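Local atomic coordinates of bifunctional protein PutA (Bradyrhizobium diazoefficiens, PDB entry 6BSN), a protein that probably oxidizes proline to glutamate in two steps, with FAD serving the first dehydrogenase and NAD(+) the second. Residues Phe277-Glu282 with Asp307-Ala312; Ile313-Lys318 with Val340-Gly345. The protein carries 1 engineered substitution. One frame throughout, in Å; residues are numbered along the deposited sequence.

Contact 1: residues Phe277-Glu282 with Asp307-Ala312; sequences FTVDAE and DGFGLA. With FDA (dihydroflavine-adenine dinucleotide), chain C.
F277 and V279 pair with G308, G310 and A312 through four backbone hydrogen bonds. F277 N gives its hydrogen to G308 O at 2.8 Å, and V279 N gives its own to G310 O at 2.9 Å. In return, A312 N reaches V279 O at 2.8 Å. G310 N binds F277 O, but this bond is bent, with 131° at its hydrogen. On one face of the sheet the rings of F277 and F309 meet obliquely, F277 CD2 lying 4.1 Å from F309 CD1. Each has CG anti to the backbone N (chi1 -176° and -174°), which leans both rings the same way off their strands. V279 CG2 touches the F309 ring at CZ, 4.3 Å away. The two strands are parallel neighbours in the TIM barrel of the proline dehydrogenase domain, and helix 287-298 joins them in a beta-alpha-beta unit. I294 of that helix packs on V279, F309 and L311, while helix 252-272 packs on F277. On the opposite face, T278 CG2 rests on the backbone of L311 and A312. Past the strand end, A281 grips the flavin edge: A281 N donates to FDA O4 at 3.0 Å, and FDA N3 donates to A281 O at 2.8 Å. The A312 methyl CB also touches FDA O4, at 3.4 Å. Nearby, the D280 carboxylate is held by a hydrogen bond from S237 and salt bridges to K239 and R341.

Contact 2: residues Ile313-Lys318 with Val340-Gly345; sequences IQAYQK and VRLVKG. With FDA (dihydroflavine-adenine dinucleotide), chain C.
Strands 309-314 and 338-343 form a beta-alpha-beta unit with helix 320-333, and this contact lies where their ends meet the flavin. I313 N bonds to R341 O, and V343 N bonds back to I313 O. A315 N then meets V343 O at 2.7 Å in an almost straight bond (177°). Beyond the strands, in the type I turn Q314-Q317, Y316 N uses an in-plane lone pair of K344 O at 2.8 Å. Y316 has CG between the backbone N and the carbonyl carbon (chi1 70°), which lays its ring flat over G345. G345 CA sits 3.5 Å from the ring centroid in a CH-pi contact, possible at this range because glycine has no side chain in the way. On the helix side of the sheet, I313 CD1 packs against V340 CG1 at 3.6 Å. On the cofactor side, Q314 NE2 donates to FDA O2 at 2.8 Å and also bonds to E282 O. Q317 NE2 holds Q314 OE1, which fixes the amide's rotation. The extended K344 chain brings NZ to FDA O2A at 2.8 Å, and D373 is its salt-bridge partner. G345 O accepts both adenosine ribose hydroxyls, FDA O2B at 2.6 Å and O3B. V343 CG1 packs against FDA C9A and C4X. One face of the R341 guanidinium lies against FDA C6; S237 and Q418 hydrogen-bond it. TIM-barrel enzymes place their active sites here, at the strands' C-terminal ends.

In the fold
Along the chain the two contacts follow one another without overlap, contact 1 first, and they lie about 12 Å apart, centre to centre. Both use strand 309-314, which lies between strands 276-279 and 338-343 in the parallel sheet of the proline dehydrogenase barrel. Together they cover two successive beta-alpha-beta units, with helices 287-298 and 320-333 as the connections. The two contacts also touch directly: L311 of contact 1 lies beside R341 of contact 2, probably with a backbone hydrogen bond between them. Both reach the same FDA molecule. Contact 1 meets the flavin ring, whereas contact 2 extends from the ring to the ribose and phosphate. Three adjacent strands and the loops that follow them thus contribute to one cofactor site.

Contact 1: residues Phe277-Glu282 with Asp307-Ala312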
ATOM      1  N   PHE A 277      22.253 -32.184 -47.504  1.00 27.81           N
ATOM      2  CA  PHE A 277      20.897 -31.761 -47.853  1.00 25.54           C
ATOM      3  C   PHE A 277      20.030 -31.740 -46.587  1.00 30.40           C
ATOM      4  O   PHE A 277      19.738 -32.793 -46.014  1.00 30.29           O
ATOM      5  CB  PHE A 277      20.338 -32.709 -48.925  1.00 28.67           C
ATOM      6  CG  PHE A 277      18.978 -32.324 -49.433  1.00 26.66           C
ATOM      7  CD1 PHE A 277      18.850 -31.426 -50.491  1.00 28.25           C
ATOM      8  CD2 PHE A 277      17.835 -32.856 -48.857  1.00 24.20           C
ATOM      9  CE1 PHE A 277      17.600 -31.056 -50.975  1.00 24.56           C
ATOM     10  CE2 PHE A 277      16.572 -32.493 -49.324  1.00 32.60           C
ATOM     11  CZ  PHE A 277      16.454 -31.589 -50.386  1.00 32.63           C
ATOM     12  N   THR A 278      19.591 -30.553 -46.156  1.00 27.94           N
ATOM     13  CA  THR A 278      18.982 -30.382 -44.836  1.00 24.37           C
ATOM     14  C   THR A 278      17.557 -29.867 -44.972  1.00 29.80           C
ATOM     15  O   THR A 278      17.334 -28.798 -45.552  1.00 28.82           O
ATOM     16  CB  THR A 278      19.784 -29.397 -43.958  1.00 24.76           C
ATOM     17  OG1 THR A 278      21.145 -29.809 -43.853  1.00 27.35           O
ATOM     18  CG2 THR A 278      19.203 -29.356 -42.552  1.00 30.73           C
ATOM     19  N   VAL A 279      16.605 -30.594 -44.391  1.00 32.66           N
ATOM     20  CA  VAL A 279      15.230 -30.107 -44.259  1.00 26.89           C
ATOM     21  C   VAL A 279      15.097 -29.237 -43.001  1.00 28.12           C
ATOM     22  O   VAL A 279      15.243 -29.707 -41.862  1.00 26.50           O
ATOM     23  CB  VAL A 279      14.234 -31.277 -44.233  1.00 28.05           C
ATOM     24  CG1 VAL A 279      12.802 -30.753 -44.219  1.00 21.86           C
ATOM     25  CG2 VAL A 279      14.470 -32.203 -45.456  1.00 26.45           C
ATOM     26  N   ASP A 280      14.802 -27.963 -43.204  1.00 29.65           N
ATOM     27  CA  ASP A 280      14.616 -27.045 -42.095  1.00 30.02           C
ATOM     28  C   ASP A 280      13.400 -27.439 -41.255  1.00 26.05           C
ATOM     29  O   ASP A 280      12.491 -28.133 -41.713  1.00 31.04           O
ATOM     30  CB  ASP A 280      14.460 -25.620 -42.629  1.00 35.65           C
ATOM     31  CG  ASP A 280      15.779 -25.032 -43.158  1.00 35.68           C
ATOM     32  OD1 ASP A 280      16.856 -25.656 -42.991  1.00 30.14           O
ATOM     33  OD2 ASP A 280      15.719 -23.929 -43.737  1.00 28.40           O
ATOM     34  N   ALA A 281      13.409 -27.012 -39.994  1.00 29.31           N
ATOM     35  CA  ALA A 281      12.280 -27.228 -39.101  1.00 25.74           C
ATOM     36  C   ALA A 281      11.465 -25.947 -39.009  1.00 23.02           C
ATOM     37  O   ALA A 281      12.017 -24.849 -38.893  1.00 27.09           O
ATOM     38  CB  ALA A 281      12.727 -27.670 -37.707  1.00 22.21           C
ATOM     39  N   GLU A 282      10.149 -26.097 -39.075  1.00 23.97           N
ATOM     40  CA  GLU A 282       9.271 -24.936 -39.116  1.00 19.90           C
ATOM     41  C   GLU A 282       8.368 -24.980 -37.884  1.00 24.59           C
ATOM     42  O   GLU A 282       8.825 -25.377 -36.802  1.00 24.15           O
ATOM     43  CB  GLU A 282       8.504 -24.918 -40.445  1.00 21.19           C
ATOM     44  CG  GLU A 282       9.468 -24.981 -41.672  1.00 25.96           C
ATOM     45  CD  GLU A 282       8.783 -24.823 -43.004  1.00 30.92           C
ATOM     46  OE1 GLU A 282       8.308 -23.692 -43.280  1.00 28.73           O
ATOM     47  OE2 GLU A 282       8.732 -25.830 -43.776  1.00 31.07           O
ATOM     48  N   ASP A 307      25.628 -39.973 -47.405  1.00 33.28           N
ATOM     49  CA  ASP A 307      25.598 -39.652 -45.980  1.00 33.69           C
ATOM     50  C   ASP A 307      25.190 -38.203 -45.694  1.00 35.76           C
ATOM     51  O   ASP A 307      25.323 -37.741 -44.554  1.00 31.91           O
ATOM     52  CB  ASP A 307      26.965 -39.935 -45.331  1.00 34.50           C
ATOM     53  CG  ASP A 307      27.458 -41.383 -45.543  1.00 40.47           C
ATOM     54  OD1 ASP A 307      26.642 -42.306 -45.762  1.00 40.32           O
ATOM     55  OD2 ASP A 307      28.686 -41.602 -45.447  1.00 40.18           O
ATOM     56  N   GLY A 308      24.660 -37.484 -46.680  1.00 36.18           N
ATOM     57  CA  GLY A 308      24.350 -36.084 -46.496  1.00 29.68           C
ATOM     58  C   GLY A 308      22.904 -35.713 -46.228  1.00 30.84           C
ATOM     59  O   GLY A 308      22.624 -34.530 -45.997  1.00 31.49           O
ATOM     60  N   PHE A 309      21.972 -36.663 -46.257  1.00 28.25           N
ATOM     61  CA  PHE A 309      20.575 -36.323 -46.010  1.00 27.23           C
ATOM     62  C   PHE A 309      20.384 -35.961 -44.553  1.00 25.10           C
ATOM     63  O   PHE A 309      20.954 -36.604 -43.668  1.00 30.15           O
ATOM     64  CB  PHE A 309      19.632 -37.479 -46.346  1.00 28.20           C
ATOM     65  CG  PHE A 309      18.177 -37.107 -46.232  1.00 31.18           C
ATOM     66  CD1 PHE A 309      17.489 -36.614 -47.324  1.00 30.51           C
ATOM     67  CD2 PHE A 309      17.498 -37.241 -45.032  1.00 35.35           C
ATOM     68  CE1 PHE A 309      16.144 -36.254 -47.224  1.00 32.85           C
ATOM     69  CE2 PHE A 309      16.152 -36.862 -44.927  1.00 35.64           C
ATOM     70  CZ  PHE A 309      15.484 -36.374 -46.033  1.00 34.25           C
ATOM     71  N   GLY A 310      19.544 -34.962 -44.295  1.00 24.16           N
ATOM     72  CA  GLY A 310      19.269 -34.662 -42.903  1.00 34.67           C
ATOM     73  C   GLY A 310      18.182 -33.629 -42.693  1.00 36.57           C
ATOM     74  O   GLY A 310      17.506 -33.202 -43.632  1.00 32.92           O
ATOM     75  N   LEU A 311      18.036 -33.224 -41.425  1.00 28.68           N
ATOM     76  CA  LEU A 311      16.960 -32.339 -41.009  1.00 30.20           C
ATOM     77  C   LEU A 311      17.420 -31.536 -39.804  1.00 26.25           C
ATOM     78  O   LEU A 311      18.382 -31.906 -39.119  1.00 26.15           O
ATOM     79  CB  LEU A 311      15.707 -33.132 -40.658  1.00 27.02           C
ATOM     80  CG  LEU A 311      15.683 -33.732 -39.249  1.00 27.64           C
ATOM     81  CD1 LEU A 311      14.267 -34.219 -38.921  1.00 27.78           C
ATOM     82  CD2 LEU A 311      16.688 -34.848 -39.067  1.00 25.60           C
ATOM     83  N   ALA A 312      16.735 -30.419 -39.557  1.00 25.68           N
ATOM     84  CA  ALA A 312      16.932 -29.668 -38.321  1.00 26.22           C
ATOM     85  C   ALA A 312      15.899 -30.086 -37.275  1.00 29.35           C
ATOM     86  O   ALA A 312      14.752 -30.403 -37.606  1.00 32.00           O
ATOM     87  CB  ALA A 312      16.854 -28.154 -38.535  1.00 21.06           C
TER
HETATM   88  PA  FDA C2001      20.403 -17.514 -28.368  1.00 27.47           P
HETATM   89  O1A FDA C2001      20.443 -16.015 -27.957  1.00 28.61           O
HETATM   90  O2A FDA C2001      21.116 -18.486 -27.610  1.00 23.85           O
HETATM   91  O5B FDA C2001      19.098 -18.209 -28.257  1.00 27.24           O
HETATM   92  C5B FDA C2001      17.939 -17.583 -28.795  1.00 30.82           C
HETATM   93  C4B FDA C2001      16.779 -18.573 -28.833  1.00 29.98           C
HETATM   94  O4B FDA C2001      16.305 -18.896 -27.554  1.00 29.85           O
HETATM   95  C3B FDA C2001      15.555 -18.119 -29.563  1.00 31.94           C
HETATM   96  O3B FDA C2001      15.722 -18.232 -30.914  1.00 27.41           O
HETATM   97  C2B FDA C2001      14.530 -19.045 -29.045  1.00 30.09           C
HETATM   98  O2B FDA C2001      14.562 -20.248 -29.738  1.00 28.59           O
HETATM   99  C1B FDA C2001      14.962 -19.243 -27.629  1.00 26.46           C
HETATM  100  N9A FDA C2001      14.219 -18.443 -26.670  1.00 31.17           N
HETATM  101  C8A FDA C2001      14.202 -17.064 -26.519  1.00 25.31           C
HETATM  102  N7A FDA C2001      13.381 -16.745 -25.530  1.00 25.32           N
HETATM  103  C5A FDA C2001      12.824 -17.904 -24.993  1.00 25.15           C
HETATM  104  C6A FDA C2001      11.931 -18.181 -23.975  1.00 25.98           C
HETATM  105  N6A FDA C2001      11.364 -17.118 -23.193  1.00 26.53           N
HETATM  106  N1A FDA C2001      11.591 -19.449 -23.697  1.00 26.70           N
HETATM  107  C2A FDA C2001      12.093 -20.484 -24.402  1.00 30.01           C
HETATM  108  N3A FDA C2001      12.979 -20.242 -25.404  1.00 28.68           N
HETATM  109  C4A FDA C2001      13.354 -19.002 -25.713  1.00 26.20           C
HETATM  110  N1  FDA C2001      15.544 -22.284 -36.413  1.00 32.42           N
HETATM  111  C2  FDA C2001      14.429 -23.139 -36.676  1.00 25.10           C
HETATM  112  O2  FDA C2001      13.328 -23.003 -35.868  1.00 33.01           O
HETATM  113  N3  FDA C2001      14.480 -24.084 -37.735  1.00 29.24           N
HETATM  114  C4  FDA C2001      15.640 -24.177 -38.530  1.00 28.07           C
HETATM  115  O4  FDA C2001      15.723 -25.083 -39.555  1.00 30.60           O
HETATM  116  C4X FDA C2001      16.803 -23.290 -38.247  1.00 27.55           C
HETATM  117  N5  FDA C2001      17.971 -23.352 -39.078  1.00 26.01           N
HETATM  118  C5X FDA C2001      19.154 -22.620 -38.650  1.00 29.60           C
HETATM  119  C6  FDA C2001      20.440 -22.833 -39.390  1.00 19.97           C
HETATM  120  C7  FDA C2001      21.603 -22.167 -38.919  1.00 26.40           C
HETATM  121  C7M FDA C2001      22.902 -22.373 -39.650  1.00 24.99           C
HETATM  122  C8  FDA C2001      21.548 -21.311 -37.767  1.00 27.26           C
HETATM  123  C8M FDA C2001      22.767 -20.590 -37.243  1.00 31.60           C
HETATM  124  C9  FDA C2001      20.330 -21.116 -37.081  1.00 29.55           C
HETATM  125  C9A FDA C2001      19.108 -21.803 -37.559  1.00 29.08           C
HETATM  126  N10 FDA C2001      17.842 -21.532 -36.907  1.00 31.23           N
HETATM  127  C10 FDA C2001      16.736 -22.386 -37.221  1.00 30.22           C
HETATM  128  C1' FDA C2001      17.645 -20.410 -35.970  1.00 32.05           C
HETATM  129  C2' FDA C2001      17.788 -20.876 -34.531  1.00 33.34           C
HETATM  130  O2' FDA C2001      16.747 -21.724 -34.197  1.00 32.24           O
HETATM  131  C3' FDA C2001      17.805 -19.696 -33.574  1.00 38.19           C
HETATM  132  O3' FDA C2001      16.634 -19.021 -33.774  1.00 37.95           O
HETATM  133  C4' FDA C2001      18.941 -18.684 -33.740  1.00 38.80           C
HETATM  134  O4' FDA C2001      20.074 -19.290 -34.265  1.00 34.70           O
HETATM  135  C5' FDA C2001      19.310 -18.050 -32.404  1.00 40.88           C
HETATM  136  O5' FDA C2001      19.610 -19.040 -31.439  1.00 38.10           O
HETATM  137  P   FDA C2001      21.014 -19.131 -30.657  1.00 32.95           P
HETATM  138  O1P FDA C2001      21.478 -20.511 -30.093  1.00 42.57           O
HETATM  139  O2P FDA C2001      21.945 -18.441 -31.714  1.00 22.44           O
HETATM  140  O3P FDA C2001      20.913 -17.774 -29.745  1.00 31.76           O
HETATM  141  O   HOH W   1      13.452 -30.631 -40.000  1.00 19.21           O

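Contact 2: residues Ile313-Lys318 with Val340-Gly345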
ATOM      1  N   ILE A 313      16.329 -30.053 -36.007  1.00 25.82           N
ATOM      2  CA  ILE A 313      15.516 -30.358 -34.833  1.00 27.77           C
ATOM      3  C   ILE A 313      15.617 -29.178 -33.870  1.00 28.14           C
ATOM      4  O   ILE A 313      16.724 -28.729 -33.546  1.00 24.44           O
ATOM      5  CB  ILE A 313      15.995 -31.649 -34.138  1.00 22.51           C
ATOM      6  CG1 ILE A 313      15.957 -32.826 -35.113  1.00 22.93           C
ATOM      7  CG2 ILE A 313      15.127 -31.960 -32.915  1.00 22.67           C
ATOM      8  CD1 ILE A 313      16.567 -34.105 -34.534  1.00 26.81           C
ATOM      9  N   GLN A 314      14.466 -28.698 -33.387  1.00 26.66           N
ATOM     10  CA  GLN A 314      14.383 -27.492 -32.569  1.00 24.77           C
ATOM     11  C   GLN A 314      14.376 -27.859 -31.082  1.00 26.60           C
ATOM     12  O   GLN A 314      13.395 -28.417 -30.575  1.00 25.92           O
ATOM     13  CB  GLN A 314      13.128 -26.703 -32.930  1.00 22.67           C
ATOM     14  CG  GLN A 314      13.097 -26.271 -34.374  1.00 23.89           C
ATOM     15  CD  GLN A 314      11.696 -26.131 -34.910  1.00 28.60           C
ATOM     16  OE1 GLN A 314      10.846 -26.983 -34.651  1.00 26.37           O
ATOM     17  NE2 GLN A 314      11.442 -25.057 -35.670  1.00 19.65           N
ATOM     18  N   ALA A 315      15.442 -27.480 -30.367  1.00 23.89           N
ATOM     19  CA  ALA A 315      15.547 -27.821 -28.951  1.00 30.11           C
ATOM     20  C   ALA A 315      14.531 -27.089 -28.086  1.00 32.02           C
ATOM     21  O   ALA A 315      14.259 -27.546 -26.974  1.00 31.43           O
ATOM     22  CB  ALA A 315      16.957 -27.538 -28.430  1.00 30.24           C
ATOM     23  N   TYR A 316      13.957 -25.972 -28.554  1.00 31.62           N
ATOM     24  CA  TYR A 316      12.996 -25.306 -27.684  1.00 28.96           C
ATOM     25  C   TYR A 316      11.674 -26.053 -27.590  1.00 28.06           C
ATOM     26  O   TYR A 316      10.789 -25.610 -26.846  1.00 26.07           O
ATOM     27  CB  TYR A 316      12.771 -23.835 -28.105  1.00 22.78           C
ATOM     28  CG  TYR A 316      12.031 -23.499 -29.402  1.00 19.81           C
ATOM     29  CD1 TYR A 316      11.572 -24.482 -30.281  1.00 19.94           C
ATOM     30  CD2 TYR A 316      11.791 -22.163 -29.736  1.00 20.77           C
ATOM     31  CE1 TYR A 316      10.897 -24.137 -31.464  1.00 23.39           C
ATOM     32  CE2 TYR A 316      11.122 -21.806 -30.907  1.00 26.56           C
ATOM     33  CZ  TYR A 316      10.680 -22.803 -31.776  1.00 27.79           C
ATOM     34  OH  TYR A 316      10.012 -22.459 -32.948  1.00 22.10           O
ATOM     35  N   GLN A 317      11.525 -27.168 -28.307  1.00 25.60           N
ATOM     36  CA  GLN A 317      10.309 -27.972 -28.255  1.00 25.17           C
ATOM     37  C   GLN A 317      10.462 -29.077 -27.226  1.00 34.09           C
ATOM     38  O   GLN A 317      11.491 -29.760 -27.175  1.00 34.54           O
ATOM     39  CB  GLN A 317       9.983 -28.594 -29.620  1.00 28.40           C
ATOM     40  CG  GLN A 317       9.612 -27.591 -30.725  1.00 23.99           C
ATOM     41  CD  GLN A 317       8.609 -28.157 -31.714  1.00 27.82           C
ATOM     42  OE1 GLN A 317       7.649 -28.828 -31.329  1.00 31.20           O
ATOM     43  NE2 GLN A 317       8.840 -27.911 -33.000  1.00 27.97           N
ATOM     44  N   LYS A 318       9.418 -29.268 -26.422  1.00 27.90           N
ATOM     45  CA  LYS A 318       9.439 -30.355 -25.458  1.00 31.71           C
ATOM     46  C   LYS A 318       9.554 -31.712 -26.142  1.00 33.13           C
ATOM     47  O   LYS A 318      10.037 -32.671 -25.528  1.00 31.73           O
ATOM     48  CB  LYS A 318       8.186 -30.275 -24.581  1.00 30.61           C
ATOM     49  CG  LYS A 318       8.081 -28.944 -23.829  1.00 30.36           C
ATOM     50  CD  LYS A 318       6.650 -28.654 -23.369  1.00 35.30           C
ATOM     51  CE  LYS A 318       6.611 -27.404 -22.485  1.00 40.39           C
ATOM     52  NZ  LYS A 318       5.230 -27.083 -22.004  1.00 41.96           N
ATOM     53  N   VAL A 340      22.420 -34.182 -38.924  1.00 33.61           N
ATOM     54  CA  VAL A 340      21.257 -33.724 -38.154  1.00 29.90           C
ATOM     55  C   VAL A 340      21.615 -32.415 -37.467  1.00 30.77           C
ATOM     56  O   VAL A 340      22.552 -32.370 -36.665  1.00 30.57           O
ATOM     57  CB  VAL A 340      20.830 -34.795 -37.146  1.00 28.21           C
ATOM     58  CG1 VAL A 340      19.718 -34.312 -36.210  1.00 25.46           C
ATOM     59  CG2 VAL A 340      20.431 -36.024 -37.919  1.00 24.76           C
ATOM     60  N   ARG A 341      20.873 -31.355 -37.779  1.00 31.88           N
ATOM     61  CA  ARG A 341      21.157 -30.019 -37.267  1.00 28.53           C
ATOM     62  C   ARG A 341      20.315 -29.740 -36.028  1.00 30.62           C
ATOM     63  O   ARG A 341      19.086 -29.845 -36.073  1.00 24.28           O
ATOM     64  CB  ARG A 341      20.880 -28.947 -38.324  1.00 21.92           C
ATOM     65  CG  ARG A 341      21.136 -27.537 -37.792  1.00 25.40           C
ATOM     66  CD  ARG A 341      20.455 -26.447 -38.637  1.00 26.21           C
ATOM     67  NE  ARG A 341      20.891 -26.546 -40.018  1.00 26.90           N
ATOM     68  CZ  ARG A 341      20.103 -26.335 -41.054  1.00 20.95           C
ATOM     69  NH1 ARG A 341      18.826 -25.992 -40.890  1.00 22.85           N
ATOM     70  NH2 ARG A 341      20.601 -26.470 -42.257  1.00 23.08           N
ATOM     71  N   LEU A 342      20.973 -29.366 -34.932  1.00 30.59           N
ATOM     72  CA  LEU A 342      20.281 -28.976 -33.704  1.00 30.12           C
ATOM     73  C   LEU A 342      20.275 -27.456 -33.607  1.00 27.00           C
ATOM     74  O   LEU A 342      21.341 -26.836 -33.586  1.00 28.13           O
ATOM     75  CB  LEU A 342      20.928 -29.596 -32.463  1.00 22.63           C
ATOM     76  CG  LEU A 342      20.097 -29.450 -31.170  1.00 24.70           C
ATOM     77  CD1 LEU A 342      18.794 -30.311 -31.217  1.00 22.69           C
ATOM     78  CD2 LEU A 342      20.959 -29.761 -29.939  1.00 27.74           C
ATOM     79  N   VAL A 343      19.077 -26.862 -33.572  1.00 23.23           N
ATOM     80  CA  VAL A 343      18.898 -25.428 -33.386  1.00 23.50           C
ATOM     81  C   VAL A 343      18.048 -25.207 -32.139  1.00 27.06           C
ATOM     82  O   VAL A 343      17.431 -26.132 -31.612  1.00 24.30           O
ATOM     83  CB  VAL A 343      18.234 -24.752 -34.600  1.00 26.86           C
ATOM     84  CG1 VAL A 343      18.998 -25.054 -35.880  1.00 24.93           C
ATOM     85  CG2 VAL A 343      16.744 -25.202 -34.701  1.00 23.17           C
ATOM     86  N   LYS A 344      17.992 -23.957 -31.682  1.00 20.44           N
ATOM     87  CA  LYS A 344      17.068 -23.719 -30.579  1.00 32.46           C
ATOM     88  C   LYS A 344      15.645 -23.548 -31.096  1.00 27.63           C
ATOM     89  O   LYS A 344      14.740 -24.273 -30.667  1.00 29.85           O
ATOM     90  CB  LYS A 344      17.541 -22.539 -29.730  1.00 21.55           C
ATOM     91  CG  LYS A 344      18.848 -22.928 -28.994  1.00 20.72           C
ATOM     92  CD  LYS A 344      19.429 -21.812 -28.140  1.00 22.07           C
ATOM     93  CE  LYS A 344      20.803 -22.220 -27.662  1.00 21.21           C
ATOM     94  NZ  LYS A 344      21.423 -21.161 -26.835  1.00 26.00           N
ATOM     95  N   GLY A 345      15.442 -22.677 -32.082  1.00 24.89           N
ATOM     96  CA  GLY A 345      14.125 -22.544 -32.683  1.00 20.21           C
ATOM     97  C   GLY A 345      13.765 -21.128 -33.070  1.00 25.18           C
ATOM     98  O   GLY A 345      13.859 -20.203 -32.249  1.00 22.28           O
TER
HETATM   99  PA  FDA C2001      20.403 -17.514 -28.368  1.00 27.47           P
HETATM  100  O1A FDA C2001      20.443 -16.015 -27.957  1.00 28.61           O
HETATM  101  O2A FDA C2001      21.116 -18.486 -27.610  1.00 23.85           O
HETATM  102  O5B FDA C2001      19.098 -18.209 -28.257  1.00 27.24           O
HETATM  103  C5B FDA C2001      17.939 -17.583 -28.795  1.00 30.82           C
HETATM  104  C4B FDA C2001      16.779 -18.573 -28.833  1.00 29.98           C
HETATM  105  O4B FDA C2001      16.305 -18.896 -27.554  1.00 29.85           O
HETATM  106  C3B FDA C2001      15.555 -18.119 -29.563  1.00 31.94           C
HETATM  107  O3B FDA C2001      15.722 -18.232 -30.914  1.00 27.41           O
HETATM  108  C2B FDA C2001      14.530 -19.045 -29.045  1.00 30.09           C
HETATM  109  O2B FDA C2001      14.562 -20.248 -29.738  1.00 28.59           O
HETATM  110  C1B FDA C2001      14.962 -19.243 -27.629  1.00 26.46           C
HETATM  111  N9A FDA C2001      14.219 -18.443 -26.670  1.00 31.17           N
HETATM  112  C8A FDA C2001      14.202 -17.064 -26.519  1.00 25.31           C
HETATM  113  N7A FDA C2001      13.381 -16.745 -25.530  1.00 25.32           N
HETATM  114  C5A FDA C2001      12.824 -17.904 -24.993  1.00 25.15           C
HETATM  115  C6A FDA C2001      11.931 -18.181 -23.975  1.00 25.98           C
HETATM  116  N6A FDA C2001      11.364 -17.118 -23.193  1.00 26.53           N
HETATM  117  N1A FDA C2001      11.591 -19.449 -23.697  1.00 26.70           N
HETATM  118  C2A FDA C2001      12.093 -20.484 -24.402  1.00 30.01           C
HETATM  119  N3A FDA C2001      12.979 -20.242 -25.404  1.00 28.68           N
HETATM  120  C4A FDA C2001      13.354 -19.002 -25.713  1.00 26.20           C
HETATM  121  N1  FDA C2001      15.544 -22.284 -36.413  1.00 32.42           N
HETATM  122  C2  FDA C2001      14.429 -23.139 -36.676  1.00 25.10           C
HETATM  123  O2  FDA C2001      13.328 -23.003 -35.868  1.00 33.01           O
HETATM  124  N3  FDA C2001      14.480 -24.084 -37.735  1.00 29.24           N
HETATM  125  C4  FDA C2001      15.640 -24.177 -38.530  1.00 28.07           C
HETATM  126  O4  FDA C2001      15.723 -25.083 -39.555  1.00 30.60           O
HETATM  127  C4X FDA C2001      16.803 -23.290 -38.247  1.00 27.55           C
HETATM  128  N5  FDA C2001      17.971 -23.352 -39.078  1.00 26.01           N
HETATM  129  C5X FDA C2001      19.154 -22.620 -38.650  1.00 29.60           C
HETATM  130  C6  FDA C2001      20.440 -22.833 -39.390  1.00 19.97           C
HETATM  131  C7  FDA C2001      21.603 -22.167 -38.919  1.00 26.40           C
HETATM  132  C7M FDA C2001      22.902 -22.373 -39.650  1.00 24.99           C
HETATM  133  C8  FDA C2001      21.548 -21.311 -37.767  1.00 27.26           C
HETATM  134  C8M FDA C2001      22.767 -20.590 -37.243  1.00 31.60           C
HETATM  135  C9  FDA C2001      20.330 -21.116 -37.081  1.00 29.55           C
HETATM  136  C9A FDA C2001      19.108 -21.803 -37.559  1.00 29.08           C
HETATM  137  N10 FDA C2001      17.842 -21.532 -36.907  1.00 31.23           N
HETATM  138  C10 FDA C2001      16.736 -22.386 -37.221  1.00 30.22           C
HETATM  139  C1' FDA C2001      17.645 -20.410 -35.970  1.00 32.05           C
HETATM  140  C2' FDA C2001      17.788 -20.876 -34.531  1.00 33.34           C
HETATM  141  O2' FDA C2001      16.747 -21.724 -34.197  1.00 32.24           O
HETATM  142  C3' FDA C2001      17.805 -19.696 -33.574  1.00 38.19           C
HETATM  143  O3' FDA C2001      16.634 -19.021 -33.774  1.00 37.95           O
HETATM  144  C4' FDA C2001      18.941 -18.684 -33.740  1.00 38.80           C
HETATM  145  O4' FDA C2001      20.074 -19.290 -34.265  1.00 34.70           O
HETATM  146  C5' FDA C2001      19.310 -18.050 -32.404  1.00 40.88           C
HETATM  147  O5' FDA C2001      19.610 -19.040 -31.439  1.00 38.10           O
HETATM  148  P   FDA C2001      21.014 -19.131 -30.657  1.00 32.95           P
HETATM  149  O1P FDA C2001      21.478 -20.511 -30.093  1.00 42.57           O
HETATM  150  O2P FDA C2001      21.945 -18.441 -31.714  1.00 22.44           O
HETATM  151  O3P FDA C2001      20.913 -17.774 -29.745  1.00 31.76           O